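Local coordinates for GCN5-related N-acetyltransferase (Kribbella flavida, PDB 4MY0), which probably transfers acetyl groups from acetyl-CoA to amino groups of its substrates, possibly aminoglycosides, at residues Leu8-Ile13 / Ser101-Gly106. Residues are numbered along the deposited sequence; the frame is centred on the assembly and turned at random.
With AC8 ([(2R,3R,4R,5R)-5-(6-amino-9H-purin-9-yl)-3,4-bis(phosphonooxy)tetrahydrofuran-2-yl]methyl (3R)-3-hydroxy-2,2-dimethyl-4-oxo-4-({3-oxo-3-[(2-sulfanylethyl)amino]propyl}amino)butyl dihydrogen diphosphate), chain L.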
# COMPACT_ATOMS: atom_id res chain seq x y z
N LEU C 8 -19.30 28.28 33.89
CA LEU C 8 -19.48 28.10 32.46
C LEU C 8 -20.63 28.94 31.93
O LEU C 8 -21.74 28.89 32.47
CB LEU C 8 -19.71 26.62 32.13
CG LEU C 8 -18.52 25.70 32.38
CD1 LEU C 8 -19.01 24.30 32.72
CD2 LEU C 8 -17.59 25.69 31.16
N ARG C 9 -20.38 29.71 30.89
CA ARG C 9 -21.45 30.46 30.26
C ARG C 9 -21.22 30.72 28.78
O ARG C 9 -20.07 30.81 28.29
CB ARG C 9 -21.72 31.77 31.01
CG ARG C 9 -20.54 32.68 31.02
CD ARG C 9 -20.66 33.79 32.06
NE ARG C 9 -19.40 34.53 32.09
CZ ARG C 9 -19.13 35.55 31.28
NH1 ARG C 9 -20.04 35.97 30.41
NH2 ARG C 9 -17.95 36.15 31.35
N LEU C 10 -22.34 30.85 28.08
CA LEU C 10 -22.35 31.08 26.65
C LEU C 10 -21.99 32.54 26.43
O LEU C 10 -22.43 33.39 27.18
CB LEU C 10 -23.75 30.81 26.14
CG LEU C 10 -23.97 31.05 24.66
CD1 LEU C 10 -23.39 29.88 23.90
CD2 LEU C 10 -25.46 31.27 24.37
N VAL C 11 -21.17 32.84 25.42
CA VAL C 11 -20.87 34.23 25.11
C VAL C 11 -20.83 34.42 23.61
O VAL C 11 -20.86 33.44 22.85
CB VAL C 11 -19.48 34.66 25.63
CG1 VAL C 11 -19.43 34.66 27.14
CG2 VAL C 11 -18.40 33.74 25.03
N ASP C 12 -20.77 35.68 23.18
CA ASP C 12 -20.43 36.03 21.82
C ASP C 12 -18.92 36.20 21.78
O ASP C 12 -18.36 37.00 22.54
CB ASP C 12 -21.10 37.36 21.41
CG ASP C 12 -22.59 37.19 21.07
OD1 ASP C 12 -23.15 36.10 21.30
OD2 ASP C 12 -23.20 38.18 20.59
N ILE C 13 -18.26 35.44 20.92
CA ILE C 13 -16.80 35.50 20.79
C ILE C 13 -16.41 36.86 20.25
O ILE C 13 -17.01 37.34 19.27
CB ILE C 13 -16.27 34.38 19.84
CG1 ILE C 13 -16.39 33.02 20.52
CG2 ILE C 13 -14.81 34.64 19.46
CD1 ILE C 13 -15.50 32.87 21.75
N SER C 101 -23.17 20.78 24.20
CA SER C 101 -24.62 20.88 24.12
C SER C 101 -25.10 22.28 24.51
O SER C 101 -26.05 22.81 23.93
CB SER C 101 -25.28 19.85 25.04
OG SER C 101 -25.06 18.53 24.56
N LEU C 102 -24.43 22.86 25.50
CA LEU C 102 -24.78 24.22 25.94
C LEU C 102 -24.44 25.19 24.80
O LEU C 102 -25.22 26.09 24.48
CB LEU C 102 -24.01 24.54 27.24
CG LEU C 102 -24.15 25.80 28.10
CD1 LEU C 102 -23.26 26.87 27.59
CD2 LEU C 102 -25.60 26.34 28.21
N LEU C 103 -23.28 24.99 24.19
CA LEU C 103 -22.84 25.77 23.04
C LEU C 103 -23.86 25.68 21.91
O LEU C 103 -24.29 26.69 21.36
CB LEU C 103 -21.52 25.20 22.50
CG LEU C 103 -20.48 26.06 21.78
CD1 LEU C 103 -19.71 25.24 20.74
CD2 LEU C 103 -21.03 27.35 21.19
N MSE C 104 -24.21 24.45 21.54
CA MSE C 104 -25.06 24.23 20.37
C MSE C 104 -26.50 24.75 20.58
O MSE C 104 -27.14 25.24 19.65
CB MSE C 104 -25.06 22.76 20.00
CG MSE C 104 -23.77 22.26 19.34
SE MSE C 104 -23.50 23.23 17.63
CE MSE C 104 -25.28 22.90 16.83
N ARG C 105 -27.00 24.67 21.81
CA ARG C 105 -28.29 25.28 22.10
C ARG C 105 -28.23 26.79 21.90
O ARG C 105 -29.18 27.39 21.37
CB ARG C 105 -28.78 24.94 23.51
CG ARG C 105 -29.22 23.49 23.61
CD ARG C 105 -29.64 23.12 25.02
NE ARG C 105 -29.74 21.66 25.14
CZ ARG C 105 -29.00 20.94 25.98
NH1 ARG C 105 -28.11 21.53 26.77
NH2 ARG C 105 -29.15 19.62 26.03
N GLY C 106 -27.12 27.41 22.30
CA GLY C 106 -26.91 28.83 22.05
C GLY C 106 -26.83 29.10 20.56
O GLY C 106 -27.34 30.11 20.07
N1A AC8 L . -18.33 9.82 20.74
O1A AC8 L . -22.51 18.09 25.38
P1A AC8 L . -21.57 16.91 25.49
C1B AC8 L . -21.90 12.45 23.31
S1P AC8 L . -18.59 18.38 14.34
C2A AC8 L . -19.55 9.42 21.13
O2A AC8 L . -20.85 16.71 26.80
P2A AC8 L . -19.09 17.66 24.23
C2B AC8 L . -22.00 12.49 24.82
O2B AC8 L . -21.87 11.16 25.35
O2C AC8 L . -21.96 11.76 27.79
C2P AC8 L . -17.74 18.14 15.94
N3A AC8 L . -20.36 10.25 21.81
O3A AC8 L . -20.56 17.02 24.25
C3B AC8 L . -23.41 13.07 25.01
O3B AC8 L . -24.37 12.03 24.79
P3B AC8 L . -25.16 11.22 25.95
O3C AC8 L . -19.76 11.36 26.64
C3P AC8 L . -16.38 18.72 15.64
C4A AC8 L . -19.94 11.51 22.10
O4A AC8 L . -19.08 18.89 25.12
C4B AC8 L . -23.59 14.01 23.84
O4B AC8 L . -22.63 13.59 22.86
O4C AC8 L . -21.33 9.41 27.03
P4C AC8 L . -21.19 10.90 26.81
N4P AC8 L . -15.38 18.67 16.71
C5A AC8 L . -18.69 11.95 21.70
O5A AC8 L . -18.10 16.56 24.43
C5B AC8 L . -23.35 15.47 24.20
O5B AC8 L . -22.30 15.52 25.15
C5P AC8 L . -14.72 17.62 17.19
O5P AC8 L . -14.96 16.48 16.80
C6A AC8 L . -17.87 11.07 21.00
N6A AC8 L . -16.63 11.45 20.59
O6A AC8 L . -19.00 18.12 22.70
C6P AC8 L . -13.65 17.93 18.22
N7A AC8 L . -18.53 13.22 22.13
O7A AC8 L . -24.13 10.73 26.95
C7P AC8 L . -13.45 16.88 19.31
C8A AC8 L . -19.68 13.57 22.77
O8A AC8 L . -26.14 12.23 26.52
N8P AC8 L . -14.67 16.85 20.13
N9A AC8 L . -20.52 12.52 22.76
O9A AC8 L . -25.81 10.09 25.18
C9P AC8 L . -15.27 17.87 20.75
O9P AC8 L . -14.80 18.99 20.69
CAP AC8 L . -16.53 17.61 21.54
OAP AC8 L . -16.42 16.38 22.26
CBP AC8 L . -17.81 17.54 20.69
CCP AC8 L . -18.98 17.18 21.62
CDP AC8 L . -18.08 18.88 20.03
CEP AC8 L . -17.70 16.46 19.62
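Methyl CD1 of Leu102 sits over one face of the Arg9-Leu10 peptide plane, with its closest approach at Leu10 N (4.1 Å from CD1). The flat groups here are backbone peptides, and the side chains that meet them are leucines. Leu102 has CG anti to the backbone N (chi1 -175°), which extends the branch from the helix to the strand; the same CD1 also meets Leu10 CB at 4.2 Å, while the side chain rests on Val56 of the neighbouring strand 53-58. From the strand, Leu10 reaches back in the same way, chi1 178°, and lays its fork against the helix backbone. Its CD2 packs on Gly106 CA at 3.7 Å, a close approach possible because no CB stands between them. Its CD1 also lies near Gly106 CA (4.1 Å), beside Leu103 O at 4.2 Å, and brushes Leu103 CD2. No hydrogen bond crosses; the segments meet by van der Waals packing of leucine branches on each other and on backbone. Beyond it, a salt bridge from Asp12 to Arg110 ties the strand to a later turn of helix 99-113, and strand 8-12 itself is hydrogen-bonded to strand 53-58, antiparallel. In the first turn of the helix, Ser101 holds a pyrophosphate oxygen of the CoA derivative AC8: its N (3.0 Å) and OG (2.7 Å) both donate to O1A, joining Gly98 N and Gly100 N in binding the ligand. Helix 99-113 thus packs under the first strand, while the Arg/Gln-X-X-Gly-X-Gly/Ala pyrophosphate-binding signature of the GNAT fold, Arg95 to Gly100, runs from the loop into its first turn, where Ser101 comes next.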